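PDB 1DCK: transcriptional regulatory protein FixJ from Sinorhizobium meliloti, which induces expression of the nitrogen-fixation genes nifA and fixK once activated by FixL, and is represented here by its receiver domain. Local coordinates for residues V6-D11 / F28-H33; V50-L55 / I79-H84. The protein carries 2 engineered substitutions. One frame throughout, in Å; residues are numbered along the deposited sequence.

Contact 1: residues V6-D11 / F28-H33. With MN (manganese (II) ion), chain C.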
ATOM      1  N   VAL A   6      -1.383   8.672   2.729  1.00 10.84           N
ATOM      2  CA  VAL A   6      -1.354   7.460   1.932  1.00 12.89           C
ATOM      3  C   VAL A   6       0.119   7.208   1.553  1.00 12.77           C
ATOM      4  O   VAL A   6       0.722   8.012   0.834  1.00 13.69           O
ATOM      5  CB  VAL A   6      -2.198   7.643   0.632  1.00 11.11           C
ATOM      6  CG1 VAL A   6      -2.164   6.352  -0.236  1.00 13.46           C
ATOM      7  CG2 VAL A   6      -3.653   8.031   0.979  1.00 10.50           C
ATOM      8  N   HIS A   7       0.695   6.123   2.063  1.00 12.51           N
ATOM      9  CA  HIS A   7       2.091   5.752   1.764  1.00 12.93           C
ATOM     10  C   HIS A   7       2.117   4.792   0.582  1.00 12.39           C
ATOM     11  O   HIS A   7       1.398   3.782   0.550  1.00 14.15           O
ATOM     12  CB  HIS A   7       2.770   5.142   3.018  1.00 12.66           C
ATOM     13  CG  HIS A   7       2.831   6.089   4.175  1.00 11.55           C
ATOM     14  ND1 HIS A   7       3.849   7.001   4.340  1.00 13.14           N
ATOM     15  CD2 HIS A   7       1.929   6.354   5.154  1.00 11.88           C
ATOM     16  CE1 HIS A   7       3.572   7.793   5.361  1.00 11.36           C
ATOM     17  NE2 HIS A   7       2.407   7.422   5.872  1.00 11.67           N
ATOM     18  N   ILE A   8       2.892   5.133  -0.426  1.00 12.18           N
ATOM     19  CA  ILE A   8       2.954   4.319  -1.629  1.00 13.31           C
ATOM     20  C   ILE A   8       4.330   3.643  -1.794  1.00 15.86           C
ATOM     21  O   ILE A   8       5.372   4.265  -1.603  1.00 13.66           O
ATOM     22  CB  ILE A   8       2.671   5.195  -2.878  1.00 15.72           C
ATOM     23  CG1 ILE A   8       1.289   5.866  -2.749  1.00 15.26           C
ATOM     24  CG2 ILE A   8       2.758   4.355  -4.181  1.00 15.15           C
ATOM     25  CD1 ILE A   8       1.054   6.871  -3.816  1.00 18.21           C
ATOM     26  N   VAL A   9       4.309   2.348  -2.117  1.00 17.91           N
ATOM     27  CA  VAL A   9       5.536   1.591  -2.349  1.00 20.24           C
ATOM     28  C   VAL A   9       5.355   0.817  -3.652  1.00 22.89           C
ATOM     29  O   VAL A   9       4.357   0.098  -3.816  1.00 21.25           O
ATOM     30  CB  VAL A   9       5.809   0.545  -1.250  1.00 21.51           C
ATOM     31  CG1 VAL A   9       7.076  -0.221  -1.593  1.00 22.97           C
ATOM     32  CG2 VAL A   9       5.911   1.168   0.114  1.00 20.58           C
ATOM     33  N   ASP A  10       6.298   0.993  -4.577  1.00 25.38           N
ATOM     34  CA  ASP A  10       6.297   0.296  -5.868  1.00 30.80           C
ATOM     35  C   ASP A  10       7.747   0.185  -6.346  1.00 31.71           C
ATOM     36  O   ASP A  10       8.556   1.063  -6.078  1.00 31.63           O
ATOM     37  CB  ASP A  10       5.481   1.072  -6.908  1.00 33.80           C
ATOM     38  CG  ASP A  10       4.996   0.194  -8.062  1.00 37.60           C
ATOM     39  OD1 ASP A  10       5.700  -0.764  -8.487  1.00 39.10           O
ATOM     40  OD2 ASP A  10       3.871   0.458  -8.532  1.00 40.42           O
ATOM     41  N   ASP A  11       8.081  -0.907  -7.024  1.00 34.25           N
ATOM     42  CA  ASP A  11       9.444  -1.077  -7.528  1.00 35.74           C
ATOM     43  C   ASP A  11       9.634  -0.290  -8.829  1.00 35.55           C
ATOM     44  O   ASP A  11      10.726   0.195  -9.088  1.00 34.89           O
ATOM     45  CB  ASP A  11       9.779  -2.555  -7.735  1.00 38.11           C
ATOM     46  CG  ASP A  11       8.995  -3.176  -8.864  1.00 39.66           C
ATOM     47  OD1 ASP A  11       7.766  -3.338  -8.704  1.00 41.30           O
ATOM     48  OD2 ASP A  11       9.607  -3.495  -9.908  1.00 40.03           O
ATOM     49  N   PHE A  28      -5.621  13.756  -1.675  1.00 19.25           N
ATOM     50  CA  PHE A  28      -5.072  12.940  -0.579  1.00 17.16           C
ATOM     51  C   PHE A  28      -3.679  13.436  -0.184  1.00 15.04           C
ATOM     52  O   PHE A  28      -2.958  14.004  -1.008  1.00 14.65           O
ATOM     53  CB  PHE A  28      -4.910  11.475  -0.999  1.00 18.57           C
ATOM     54  CG  PHE A  28      -6.196  10.743  -1.212  1.00 20.28           C
ATOM     55  CD1 PHE A  28      -6.864  10.820  -2.441  1.00 22.49           C
ATOM     56  CD2 PHE A  28      -6.731   9.957  -0.202  1.00 19.48           C
ATOM     57  CE1 PHE A  28      -8.050  10.115  -2.657  1.00 21.08           C
ATOM     58  CE2 PHE A  28      -7.922   9.244  -0.399  1.00 20.07           C
ATOM     59  CZ  PHE A  28      -8.580   9.324  -1.630  1.00 21.33           C
ATOM     60  N   ALA A  29      -3.319  13.252   1.082  1.00 13.05           N
ATOM     61  CA  ALA A  29      -1.961  13.566   1.523  1.00 11.82           C
ATOM     62  C   ALA A  29      -1.252  12.268   1.109  1.00 13.13           C
ATOM     63  O   ALA A  29      -1.699  11.159   1.454  1.00 11.84           O
ATOM     64  CB  ALA A  29      -1.905  13.762   3.029  1.00  9.08           C
ATOM     65  N   VAL A  30      -0.189  12.402   0.328  1.00 14.03           N
ATOM     66  CA  VAL A  30       0.512  11.242  -0.197  1.00 15.54           C
ATOM     67  C   VAL A  30       2.014  11.297   0.010  1.00 14.97           C
ATOM     68  O   VAL A  30       2.615  12.347  -0.100  1.00 17.69           O
ATOM     69  CB  VAL A  30       0.266  11.139  -1.739  1.00 15.76           C
ATOM     70  CG1 VAL A  30       1.069   9.992  -2.328  1.00 18.34           C
ATOM     71  CG2 VAL A  30      -1.208  10.944  -2.049  1.00 18.41           C
ATOM     72  N   LYS A  31       2.613  10.151   0.295  1.00 14.47           N
ATOM     73  CA  LYS A  31       4.059  10.067   0.464  1.00 16.09           C
ATOM     74  C   LYS A  31       4.563   8.845  -0.325  1.00 16.97           C
ATOM     75  O   LYS A  31       4.114   7.713  -0.085  1.00 17.30           O
ATOM     76  CB  LYS A  31       4.437   9.914   1.951  1.00 13.38           C
ATOM     77  CG  LYS A  31       5.959   9.888   2.200  1.00 13.66           C
ATOM     78  CD  LYS A  31       6.285   9.842   3.688  1.00 16.23           C
ATOM     79  CE  LYS A  31       7.808   9.795   3.967  1.00 19.77           C
ATOM     80  NZ  LYS A  31       8.533  11.089   3.798  1.00 21.71           N
ATOM     81  N   MET A  32       5.457   9.087  -1.278  1.00 16.33           N
ATOM     82  CA  MET A  32       6.050   8.041  -2.109  1.00 20.97           C
ATOM     83  C   MET A  32       7.351   7.546  -1.482  1.00 20.25           C
ATOM     84  O   MET A  32       8.223   8.346  -1.151  1.00 22.62           O
ATOM     85  CB  MET A  32       6.415   8.604  -3.497  1.00 22.84           C
ATOM     86  CG  MET A  32       5.574   8.116  -4.650  1.00 29.71           C
ATOM     87  SD  MET A  32       6.343   8.473  -6.275  1.00 35.52           S
ATOM     88  CE  MET A  32       6.421  10.312  -6.219  1.00 35.26           C
ATOM     89  N   HIS A  33       7.499   6.238  -1.349  1.00 20.61           N
ATOM     90  CA  HIS A  33       8.734   5.674  -0.804  1.00 22.40           C
ATOM     91  C   HIS A  33       9.524   5.024  -1.933  1.00 23.18           C
ATOM     92  O   HIS A  33       8.953   4.492  -2.875  1.00 22.96           O
ATOM     93  CB  HIS A  33       8.420   4.689   0.311  1.00 19.01           C
ATOM     94  CG  HIS A  33       7.679   5.307   1.449  1.00 16.63           C
ATOM     95  ND1 HIS A  33       8.306   5.700   2.615  1.00 15.76           N
ATOM     96  CD2 HIS A  33       6.367   5.620   1.598  1.00 16.16           C
ATOM     97  CE1 HIS A  33       7.406   6.226   3.432  1.00 18.96           C
ATOM     98  NE2 HIS A  33       6.225   6.188   2.837  1.00 14.37           N
TER
HETATM   99 MN    MN C1001       6.098  -4.910  -9.461  1.00 42.51          MN
HETATM  100  O   HOH W   1       4.966  -2.853 -10.365  1.00 37.94           O
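His33 lays the NE2 corner of its imidazole against the ring of His7, with ND1 of His7 and NE2 of His33 2.9 Å apart and joined by a hydrogen bond. The rings meet rim to rim, their planes turned 43° apart, and ND1 of His7 lies in the plane of the His33 ring. Both histidines set CG anti to the carbonyl carbon (chi1 -61° in His7, -60° in His33), which swings His33 back along the strand until its ring, passing the carbonyl oxygen of Ile8 at its edge, reaches His7. With an alanine in place of His33, ND1 of His7 would probably lose its mate and a gap would be likely beside the Phe39 and Phe42 rings that the imidazole meets. On the same face the CD methylene of Lys31 reaches the edge of the His7 ring, 3.8 Å from CE1, and the lysine makes a cation-pi contact with Phe42.

The opposite face is apolar. CD1 of Ile8 presses on CG1 of Val30 at 3.5 Å, tighter than usual for two carbons, and CG2 of Val6 meets CD2 of Phe28 obliquely at 3.8 Å. Val30 and Met32 touch helix 13-25 here, whereas Val6 and Phe28 touch helix 108-119.

Between the faces, Val6 N to Ala29 O (2.8 Å), Lys31 N to Val6 O, Ile8 N to Lys31 O and His33 N to Ile8 O join the strands in parallel register. Past the pairing, OD1 of Asp11 binds the manganese ion at 2.4 Å, and Asp10 OD1 accepts a hydrogen bond from a water on that metal. Two neighbouring parallel strands linked through helix 13-25, with the acidic pair following the first strand, form the opening beta-alpha-beta unit of a CheY-like receiver domain.

Contact 2: residues V50-L55 / I79-H84. With MN (manganese (II) ion), chain C.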
ATOM      1  N   VAL A  50      -1.923   4.995   5.910  1.00 17.31           N
ATOM      2  CA  VAL A  50      -2.398   3.808   5.195  1.00 18.11           C
ATOM      3  C   VAL A  50      -1.284   3.455   4.186  1.00 17.58           C
ATOM      4  O   VAL A  50      -0.618   4.353   3.665  1.00 17.03           O
ATOM      5  CB  VAL A  50      -3.738   4.123   4.428  1.00 16.88           C
ATOM      6  CG1 VAL A  50      -4.053   3.066   3.403  1.00 19.98           C
ATOM      7  CG2 VAL A  50      -4.912   4.203   5.427  1.00 19.16           C
ATOM      8  N   LEU A  51      -1.098   2.174   3.899  1.00 14.93           N
ATOM      9  CA  LEU A  51      -0.075   1.747   2.936  1.00 16.43           C
ATOM     10  C   LEU A  51      -0.684   1.125   1.667  1.00 15.63           C
ATOM     11  O   LEU A  51      -1.615   0.339   1.746  1.00 16.42           O
ATOM     12  CB  LEU A  51       0.854   0.720   3.584  1.00 17.89           C
ATOM     13  CG  LEU A  51       1.815  -0.071   2.680  1.00 17.73           C
ATOM     14  CD1 LEU A  51       2.884   0.842   2.098  1.00 16.57           C
ATOM     15  CD2 LEU A  51       2.472  -1.174   3.530  1.00 19.26           C
ATOM     16  N   VAL A  52      -0.195   1.536   0.506  1.00 15.11           N
ATOM     17  CA  VAL A  52      -0.632   0.961  -0.751  1.00 15.59           C
ATOM     18  C   VAL A  52       0.684   0.430  -1.323  1.00 17.91           C
ATOM     19  O   VAL A  52       1.585   1.208  -1.667  1.00 14.48           O
ATOM     20  CB  VAL A  52      -1.232   1.996  -1.716  1.00 15.01           C
ATOM     21  CG1 VAL A  52      -1.669   1.298  -3.016  1.00 15.26           C
ATOM     22  CG2 VAL A  52      -2.460   2.646  -1.073  1.00 17.10           C
ATOM     23  N   THR A  53       0.824  -0.894  -1.354  1.00 17.88           N
ATOM     24  CA  THR A  53       2.063  -1.484  -1.853  1.00 21.50           C
ATOM     25  C   THR A  53       1.906  -2.446  -3.001  1.00 23.59           C
ATOM     26  O   THR A  53       0.874  -3.101  -3.155  1.00 23.63           O
ATOM     27  CB  THR A  53       2.870  -2.203  -0.719  1.00 22.56           C
ATOM     28  OG1 THR A  53       3.973  -2.918  -1.301  1.00 25.48           O
ATOM     29  CG2 THR A  53       2.017  -3.182   0.027  1.00 21.45           C
ATOM     30  N   ASP A  54       2.927  -2.501  -3.847  1.00 27.26           N
ATOM     31  CA  ASP A  54       2.890  -3.446  -4.942  1.00 28.95           C
ATOM     32  C   ASP A  54       3.298  -4.810  -4.350  1.00 30.75           C
ATOM     33  O   ASP A  54       3.966  -4.864  -3.311  1.00 30.42           O
ATOM     34  CB  ASP A  54       3.832  -3.013  -6.048  1.00 31.57           C
ATOM     35  CG  ASP A  54       3.710  -3.885  -7.271  1.00 32.36           C
ATOM     36  OD1 ASP A  54       4.594  -4.732  -7.431  1.00 33.10           O
ATOM     37  OD2 ASP A  54       2.714  -3.768  -8.034  1.00 34.06           O
ATOM     38  N   LEU A  55       2.866  -5.908  -4.964  1.00 31.78           N
ATOM     39  CA  LEU A  55       3.227  -7.227  -4.433  1.00 34.88           C
ATOM     40  C   LEU A  55       4.540  -7.743  -5.025  1.00 34.27           C
ATOM     41  O   LEU A  55       5.506  -7.981  -4.292  1.00 34.72           O
ATOM     42  CB  LEU A  55       2.111  -8.247  -4.661  1.00 36.09           C
ATOM     43  CG  LEU A  55       2.205  -9.447  -3.707  1.00 40.54           C
ATOM     44  CD1 LEU A  55       0.840 -10.082  -3.602  1.00 42.80           C
ATOM     45  CD2 LEU A  55       3.265 -10.486  -4.133  1.00 41.88           C
ATOM     46  N   ILE A  79      -3.249  -1.993   1.541  1.00 16.41           N
ATOM     47  CA  ILE A  79      -3.958  -2.384   0.334  1.00 16.82           C
ATOM     48  C   ILE A  79      -2.805  -2.963  -0.495  1.00 16.92           C
ATOM     49  O   ILE A  79      -1.735  -2.359  -0.569  1.00 15.35           O
ATOM     50  CB  ILE A  79      -4.570  -1.171  -0.428  1.00 16.91           C
ATOM     51  CG1 ILE A  79      -5.681  -0.497   0.384  1.00 15.53           C
ATOM     52  CG2 ILE A  79      -5.094  -1.603  -1.767  1.00 17.46           C
ATOM     53  CD1 ILE A  79      -6.632  -1.475   1.011  1.00 21.22           C
ATOM     54  N   VAL A  80      -2.983  -4.145  -1.073  1.00 16.51           N
ATOM     55  CA  VAL A  80      -1.896  -4.725  -1.871  1.00 19.75           C
ATOM     56  C   VAL A  80      -2.306  -4.776  -3.335  1.00 18.06           C
ATOM     57  O   VAL A  80      -3.390  -5.228  -3.658  1.00 21.41           O
ATOM     58  CB  VAL A  80      -1.478  -6.140  -1.342  1.00 20.49           C
ATOM     59  CG1 VAL A  80      -0.442  -6.788  -2.262  1.00 23.97           C
ATOM     60  CG2 VAL A  80      -0.892  -6.020   0.057  1.00 21.20           C
ATOM     61  N   ILE A  81      -1.485  -4.200  -4.205  1.00 17.88           N
ATOM     62  CA  ILE A  81      -1.765  -4.206  -5.640  1.00 18.10           C
ATOM     63  C   ILE A  81      -1.108  -5.471  -6.219  1.00 19.00           C
ATOM     64  O   ILE A  81       0.102  -5.658  -6.119  1.00 19.52           O
ATOM     65  CB  ILE A  81      -1.201  -2.940  -6.322  1.00 17.11           C
ATOM     66  CG1 ILE A  81      -1.901  -1.691  -5.766  1.00 17.50           C
ATOM     67  CG2 ILE A  81      -1.390  -3.038  -7.825  1.00 15.41           C
ATOM     68  CD1 ILE A  81      -1.361  -0.350  -6.316  1.00 18.84           C
ATOM     69  N   THR A  82      -1.907  -6.338  -6.818  1.00 21.82           N
ATOM     70  CA  THR A  82      -1.385  -7.590  -7.344  1.00 24.12           C
ATOM     71  C   THR A  82      -1.397  -7.632  -8.863  1.00 25.60           C
ATOM     72  O   THR A  82      -2.193  -6.942  -9.514  1.00 22.56           O
ATOM     73  CB  THR A  82      -2.194  -8.782  -6.773  1.00 26.52           C
ATOM     74  OG1 THR A  82      -3.581  -8.614  -7.110  1.00 28.27           O
ATOM     75  CG2 THR A  82      -2.079  -8.812  -5.228  1.00 26.87           C
ATOM     76  N   GLY A  83      -0.488  -8.435  -9.415  1.00 26.17           N
ATOM     77  CA  GLY A  83      -0.394  -8.577 -10.855  1.00 28.27           C
ATOM     78  C   GLY A  83      -1.670  -9.080 -11.503  1.00 28.44           C
ATOM     79  O   GLY A  83      -2.464  -9.794 -10.893  1.00 26.42           O
ATOM     80  N   HIS A  84      -1.873  -8.672 -12.748  1.00 30.72           N
ATOM     81  CA  HIS A  84      -3.046  -9.071 -13.507  1.00 31.80           C
ATOM     82  C   HIS A  84      -3.236 -10.591 -13.494  1.00 31.31           C
ATOM     83  O   HIS A  84      -2.316 -11.345 -13.838  1.00 31.24           O
ATOM     84  CB  HIS A  84      -2.941  -8.570 -14.951  1.00 33.49           C
ATOM     85  CG  HIS A  84      -4.130  -8.918 -15.790  1.00 35.88           C
ATOM     86  ND1 HIS A  84      -5.365  -8.331 -15.609  1.00 36.21           N
ATOM     87  CD2 HIS A  84      -4.288  -9.836 -16.775  1.00 37.29           C
ATOM     88  CE1 HIS A  84      -6.235  -8.877 -16.443  1.00 37.19           C
ATOM     89  NE2 HIS A  84      -5.608  -9.792 -17.161  1.00 38.40           N
TER
HETATM   90 MN    MN C1001       6.098  -4.910  -9.461  1.00 42.51          MN
HETATM   91  O   HOH W   1       4.966  -2.853 -10.365  1.00 37.94           O
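Asp54 sets a metal-binding carboxylate beside an isoleucine: OD2 lies 4.2 Å from CG2 of Ile81, while OD1 binds the manganese ion at 2.5 Å. Its CG stands anti to the backbone N (chi1 -174°), directing the carboxylate off the strand end toward the metal; OD2 has a long, weak ion pair with Lys104. Asp11 OD1 and the carbonyl oxygen of Arg56 bind the same ion.

Behind the carboxylate the two strands are bonded in parallel fashion. Ile79 bonds twice, its N to Leu51 O and its O to Thr53 N, and Ile81 N then meets Thr53 O at 2.8 Å almost straight (174° at the hydrogen). The next bond, Leu55 N to Ile81 O, is weak and bent to 133° where the first strand gives way to loop. Thr53 OG1 gives a 2.8 Å hydrogen bond to the carbonyl oxygen of the next residue, Asp54.

On the Asp54 face CG1 of Val52 touches CD1 of Ile81 at 3.7 Å, and helix 108-119 lies over Val52 and Ile79. On the other, Thr53 and Val80 run side by side, their CG2 methyls 4.1 Å apart, with helix 62-71 above. CD1 of Leu55 rests against both CG1 of Val80 and CG2 of Thr82, 3.6 Å from the latter. Asp54 is the predicted phospho-acceptor, and such an aspartate at the end of a central strand characterises the receiver-domain active site.

In the fold
Both contacts pair neighbouring strands of one parallel five-stranded sheet, and each joins the two strands of a beta-alpha-beta unit. Strands 5-9 and 49-54 lie next to each other, so contact 1 and contact 2 are stitched together through the backbone of His7, which probably bonds to Val50 and Val52. Contact 2 is buried in the middle of the sheet and its cross-strand side-chain packing is mostly aliphatic, with Thr53 and Asp54 the polar exceptions on strand 49-54. Contact 1 includes the outermost strand 29-33, is only partly buried, and adds imidazoles and a lysine to its apolar packing. Their first strands run toward a shared manganese ion, bound by Asp11, Asp54 and a water common to both contacts.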